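Local coordinates for oxysterol-binding protein homolog 3 (Saccharomyces cerevisiae, PDB 4IC4) that carries lipids between membranes in a hydrophobic pocket, helps maintain sterol distribution, and binds phosphatidylinositol 4-phosphate through its OSBP-related domain, at residues 194-204 and 216-227. Numbering follows the deposited sequence.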
loop_
_atom_site.group_PDB
_atom_site.type_symbol
_atom_site.label_atom_id
_atom_site.label_comp_id
_atom_site.label_asym_id
_atom_site.label_seq_id
_atom_site.Cartn_x
_atom_site.Cartn_y
_atom_site.Cartn_z
ATOM N N GLU A 194 -20.909 -9.516 6.711
ATOM C CA GLU A 194 -21.160 -8.194 6.143
ATOM C C GLU A 194 -19.971 -7.796 5.276
ATOM O O GLU A 194 -18.817 -7.988 5.664
ATOM C CB GLU A 194 -21.380 -7.144 7.239
ATOM C CG GLU A 194 -21.706 -5.754 6.684
ATOM C CD GLU A 194 -22.083 -4.733 7.752
ATOM O OE1 GLU A 194 -22.376 -3.576 7.382
ATOM O OE2 GLU A 194 -22.089 -5.072 8.954
ATOM N N LEU A 195 -20.260 -7.247 4.103
ATOM C CA LEU A 195 -19.211 -6.839 3.174
ATOM C C LEU A 195 -19.119 -5.326 3.048
ATOM O O LEU A 195 -20.121 -4.617 3.148
ATOM C CB LEU A 195 -19.475 -7.426 1.784
ATOM C CG LEU A 195 -19.743 -8.927 1.673
ATOM C CD1 LEU A 195 -20.006 -9.283 0.213
ATOM C CD2 LEU A 195 -18.556 -9.712 2.214
ATOM N N PHE A 196 -17.903 -4.837 2.831
ATOM C CA PHE A 196 -17.662 -3.411 2.646
ATOM C C PHE A 196 -16.774 -3.288 1.420
ATOM O O PHE A 196 -15.869 -4.096 1.219
ATOM C CB PHE A 196 -16.947 -2.816 3.859
ATOM C CG PHE A 196 -17.748 -2.880 5.123
ATOM C CD1 PHE A 196 -18.579 -1.825 5.494
ATOM C CD2 PHE A 196 -17.680 -4.003 5.937
ATOM C CE1 PHE A 196 -19.334 -1.895 6.668
ATOM C CE2 PHE A 196 -18.431 -4.083 7.110
ATOM C CZ PHE A 196 -19.257 -3.027 7.475
ATOM N N GLU A 197 -17.033 -2.282 0.597
ATOM C CA GLU A 197 -16.245 -2.070 -0.606
ATOM C C GLU A 197 -15.957 -0.595 -0.823
ATOM O O GLU A 197 -16.749 0.271 -0.443
ATOM C CB GLU A 197 -16.984 -2.619 -1.831
ATOM C CG GLU A 197 -17.176 -4.122 -1.840
ATOM C CD GLU A 197 -18.071 -4.583 -2.977
ATOM O OE1 GLU A 197 -17.787 -4.226 -4.139
ATOM O OE2 GLU A 197 -19.056 -5.303 -2.709
ATOM N N TRP A 198 -14.804 -0.314 -1.420
ATOM C CA TRP A 198 -14.426 1.051 -1.727
ATOM C C TRP A 198 -13.201 1.069 -2.622
ATOM O O TRP A 198 -12.453 0.092 -2.694
ATOM C CB TRP A 198 -14.164 1.855 -0.440
ATOM C CG TRP A 198 -12.888 1.536 0.294
ATOM C CD1 TRP A 198 -11.669 2.133 0.125
ATOM C CD2 TRP A 198 -12.720 0.572 1.340
ATOM N NE1 TRP A 198 -10.754 1.602 1.006
ATOM C CE2 TRP A 198 -11.372 0.641 1.762
ATOM C CE3 TRP A 198 -13.578 -0.346 1.961
ATOM C CZ2 TRP A 198 -10.861 -0.174 2.780
ATOM C CZ3 TRP A 198 -13.070 -1.158 2.976
ATOM C CH2 TRP A 198 -11.722 -1.064 3.373
ATOM N N THR A 199 -13.046 2.171 -3.345
ATOM C CA THR A 199 -11.892 2.386 -4.208
ATOM C C THR A 199 -11.111 3.476 -3.488
ATOM O O THR A 199 -11.699 4.452 -3.019
ATOM C CB THR A 199 -12.316 2.888 -5.605
ATOM O OG1 THR A 199 -12.991 1.836 -6.301
ATOM C CG2 THR A 199 -11.101 3.325 -6.414
ATOM N N GLN A 200 -9.798 3.317 -3.367
ATOM C CA GLN A 200 -9.014 4.333 -2.679
ATOM C C GLN A 200 -9.149 5.685 -3.365
ATOM O O GLN A 200 -9.222 5.768 -4.589
ATOM C CB GLN A 200 -7.545 3.907 -2.584
ATOM C CG GLN A 200 -7.329 2.863 -1.497
ATOM C CD GLN A 200 -5.871 2.561 -1.219
ATOM O OE1 GLN A 200 -5.545 1.931 -0.211
ATOM N NE2 GLN A 200 -4.990 2.999 -2.109
ATOM N N PRO A 201 -9.193 6.765 -2.577
ATOM C CA PRO A 201 -9.329 8.113 -3.132
ATOM C C PRO A 201 -8.157 8.553 -3.995
ATOM O O PRO A 201 -7.043 8.044 -3.869
ATOM C CB PRO A 201 -9.483 8.982 -1.890
ATOM C CG PRO A 201 -8.639 8.267 -0.894
ATOM C CD PRO A 201 -9.028 6.819 -1.115
ATOM N N THR A 202 -8.433 9.509 -4.872
ATOM C CA THR A 202 -7.430 10.066 -5.762
ATOM C C THR A 202 -6.531 10.989 -4.952
ATOM O O THR A 202 -6.999 11.683 -4.050
ATOM C CB THR A 202 -8.092 10.908 -6.876
ATOM O OG1 THR A 202 -9.017 10.094 -7.610
ATOM C CG2 THR A 202 -7.043 11.470 -7.821
ATOM N N THR A 203 -5.240 10.982 -5.260
ATOM C CA THR A 203 -4.296 11.861 -4.585
ATOM C C THR A 203 -3.552 12.632 -5.667
ATOM O O THR A 203 -3.521 12.213 -6.823
ATOM C CB THR A 203 -3.277 11.084 -3.723
ATOM O OG1 THR A 203 -2.576 10.136 -4.536
ATOM C CG2 THR A 203 -3.985 10.365 -2.587
ATOM N N ILE A 204 -2.960 13.758 -5.291
ATOM C CA ILE A 204 -2.222 14.578 -6.241
ATOM C C ILE A 204 -0.848 14.947 -5.697
ATOM O O ILE A 204 -0.712 15.324 -4.535
ATOM C CB ILE A 204 -2.982 15.889 -6.560
ATOM C CG1 ILE A 204 -4.396 15.573 -7.061
ATOM C CG2 ILE A 204 -2.215 16.696 -7.597
ATOM C CD1 ILE A 204 -4.444 14.836 -8.383
ATOM N N GLU A 216 -1.570 15.269 -1.540
ATOM C CA GLU A 216 -2.809 15.533 -0.824
ATOM C C GLU A 216 -3.962 14.845 -1.547
ATOM O O GLU A 216 -3.962 14.725 -2.775
ATOM C CB GLU A 216 -3.070 17.044 -0.737
ATOM C CG GLU A 216 -3.493 17.694 -2.046
ATOM C CD GLU A 216 -3.683 19.198 -1.926
ATOM O OE1 GLU A 216 -4.322 19.787 -2.824
ATOM O OE2 GLU A 216 -3.187 19.793 -0.944
ATOM N N PRO A 217 -4.951 14.352 -0.788
ATOM C CA PRO A 217 -6.098 13.685 -1.402
ATOM C C PRO A 217 -7.013 14.749 -1.995
ATOM O O PRO A 217 -7.000 15.901 -1.556
ATOM C CB PRO A 217 -6.741 12.956 -0.226
ATOM C CG PRO A 217 -6.471 13.884 0.911
ATOM C CD PRO A 217 -5.031 14.292 0.681
ATOM N N VAL A 218 -7.801 14.368 -2.992
ATOM C CA VAL A 218 -8.718 15.305 -3.629
ATOM C C VAL A 218 -10.076 14.671 -3.879
ATOM O O VAL A 218 -10.238 13.453 -3.780
ATOM C CB VAL A 218 -8.164 15.817 -4.983
ATOM C CG1 VAL A 218 -6.891 16.613 -4.757
ATOM C CG2 VAL A 218 -7.901 14.643 -5.919
ATOM N N ASN A 219 -11.053 15.512 -4.198
ATOM C CA ASN A 219 -12.403 15.054 -4.483
ATOM C C ASN A 219 -13.027 14.300 -3.315
ATOM O O ASN A 219 -12.917 14.722 -2.166
ATOM C CB ASN A 219 -12.396 14.183 -5.744
ATOM C CG ASN A 219 -12.032 14.969 -6.993
ATOM O OD1 ASN A 219 -11.732 14.392 -8.039
ATOM N ND2 ASN A 219 -12.067 16.293 -6.890
ATOM N N GLU A 220 -13.672 13.178 -3.612
ATOM C CA GLU A 220 -14.341 12.388 -2.587
ATOM C C GLU A 220 -14.389 10.916 -2.979
ATOM O O GLU A 220 -13.982 10.543 -4.079
ATOM C CB GLU A 220 -15.773 12.899 -2.422
ATOM C CG GLU A 220 -16.634 12.651 -3.656
ATOM C CD GLU A 220 -17.546 13.817 -3.990
ATOM O OE1 GLU A 220 -18.392 14.181 -3.148
ATOM O OE2 GLU A 220 -17.415 14.371 -5.103
ATOM N N PHE A 221 -14.887 10.087 -2.069
ATOM C CA PHE A 221 -15.043 8.660 -2.328
ATOM C C PHE A 221 -16.004 8.090 -1.294
ATOM O O PHE A 221 -16.221 8.695 -0.240
ATOM C CB PHE A 221 -13.684 7.933 -2.310
ATOM C CG PHE A 221 -13.189 7.555 -0.943
ATOM C CD1 PHE A 221 -13.343 6.253 -0.473
ATOM C CD2 PHE A 221 -12.525 8.481 -0.148
ATOM C CE1 PHE A 221 -12.835 5.876 0.769
ATOM C CE2 PHE A 221 -12.013 8.117 1.097
ATOM C CZ PHE A 221 -12.167 6.814 1.558
ATOM N N GLU A 222 -16.599 6.945 -1.602
ATOM C CA GLU A 222 -17.556 6.343 -0.690
ATOM C C GLU A 222 -17.244 4.901 -0.326
ATOM O O GLU A 222 -16.620 4.164 -1.090
ATOM C CB GLU A 222 -18.969 6.409 -1.286
ATOM C CG GLU A 222 -19.396 7.797 -1.747
ATOM C CD GLU A 222 -20.880 7.876 -2.065
ATOM O OE1 GLU A 222 -21.376 7.015 -2.820
ATOM O OE2 GLU A 222 -21.550 8.804 -1.561
ATOM N N VAL A 223 -17.683 4.514 0.864
ATOM C CA VAL A 223 -17.522 3.156 1.348
ATOM C C VAL A 223 -18.944 2.620 1.400
ATOM O O VAL A 223 -19.835 3.281 1.933
ATOM C CB VAL A 223 -16.917 3.120 2.761
ATOM C CG1 VAL A 223 -16.905 1.690 3.285
ATOM C CG2 VAL A 223 -15.511 3.693 2.732
ATOM N N HIS A 224 -19.159 1.437 0.843
ATOM C CA HIS A 224 -20.492 0.848 0.819
ATOM C C HIS A 224 -20.563 -0.492 1.529
ATOM O O HIS A 224 -19.680 -1.336 1.384
ATOM C CB HIS A 224 -20.959 0.689 -0.630
ATOM C CG HIS A 224 -21.165 1.990 -1.341
ATOM N ND1 HIS A 224 -22.226 2.828 -1.066
ATOM C CD2 HIS A 224 -20.434 2.610 -2.296
ATOM C CE1 HIS A 224 -22.138 3.907 -1.822
ATOM N NE2 HIS A 224 -21.060 3.800 -2.577
ATOM N N SER A 225 -21.631 -0.677 2.299
ATOM C CA SER A 225 -21.853 -1.909 3.035
ATOM C C SER A 225 -22.925 -2.740 2.350
ATOM O O SER A 225 -23.859 -2.196 1.758
ATOM C CB SER A 225 -22.307 -1.602 4.461
ATOM O OG SER A 225 -22.878 -2.754 5.055
ATOM N N SER A 226 -22.790 -4.058 2.434
ATOM C CA SER A 226 -23.768 -4.951 1.830
ATOM C C SER A 226 -25.124 -4.801 2.520
ATOM O O SER A 226 -26.136 -5.293 2.021
ATOM C CB SER A 226 -23.293 -6.405 1.928
ATOM O OG SER A 226 -23.023 -6.777 3.271
ATOM N N LYS A 227 -25.144 -4.115 3.661
ATOM C CA LYS A 227 -26.392 -3.915 4.389
ATOM C C LYS A 227 -27.084 -2.605 4.023
ATOM O O LYS A 227 -28.112 -2.255 4.605
ATOM C CB LYS A 227 -26.145 -3.987 5.900
ATOM C CG LYS A 227 -25.467 -5.286 6.334
ATOM C CD LYS A 227 -25.979 -5.804 7.672
ATOM C CE LYS A 227 -25.764 -4.805 8.793
ATOM N NZ LYS A 227 -26.234 -5.345 10.103
HETATM O O HOH W 1 -20.432 -3.989 -0.241
HETATM O O HOH W 2 -15.241 4.042 -3.419
HETATM O O HOH W 3 -11.016 10.818 -4.202
HETATM O O HOH W 4 -10.582 11.938 -9.128
#
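P201 lies over one face of the F221 ring, its CD 3.9 Å from the ring centroid and nearly along the normal, a CH-pi contact. F221 owes this place to a chi1 of 83°, which sets CG between its backbone N and carbonyl carbon. W198 runs alongside and the same way, CD1 4.0 Å from F221 CE1; its five-membered ring and the F221 ring are tilted by 47°, neither stacked nor edge-to-face. Beyond it V223 CG2 packs on W198 CB, and at the far end of the contact I204 CG1 meets V218 CG1 at 3.6 Å. Segments 194-204 and 216-227 illustrate how two antiparallel strands stay joined where their ladder breaks. Between the E197–H224 and T203–P217 pairs the register slips by one residue, and water replaces direct bonds: one molecule links T199 N to E222 O, another T202 N to the carbonyls of V218 and E220. Past the break, backbone bonds resume with V218 N to T202 O and both bonds between I204 and E216. At the opposite end, E197 and H224 form a hydrogen-bonded pair. There S226 OG accepts a nearly straight bond from L195 N (2.9 Å, 176°) while S226 N returns a bond to L195 O. The extended E194 side chain brings OE1 to S225 OG, which donates at 2.5 Å to the anti lone pair; the same hydroxyl accepts from K227 N in an ST turn, fixing its rotation. These strands belong to the beta barrel of the lipid-binding domain: strand 177-189 flanks segment 194-204, strand 230-235 flanks segment 216-227, and helix 94-104 packs against W198 through V98, F101 and A102.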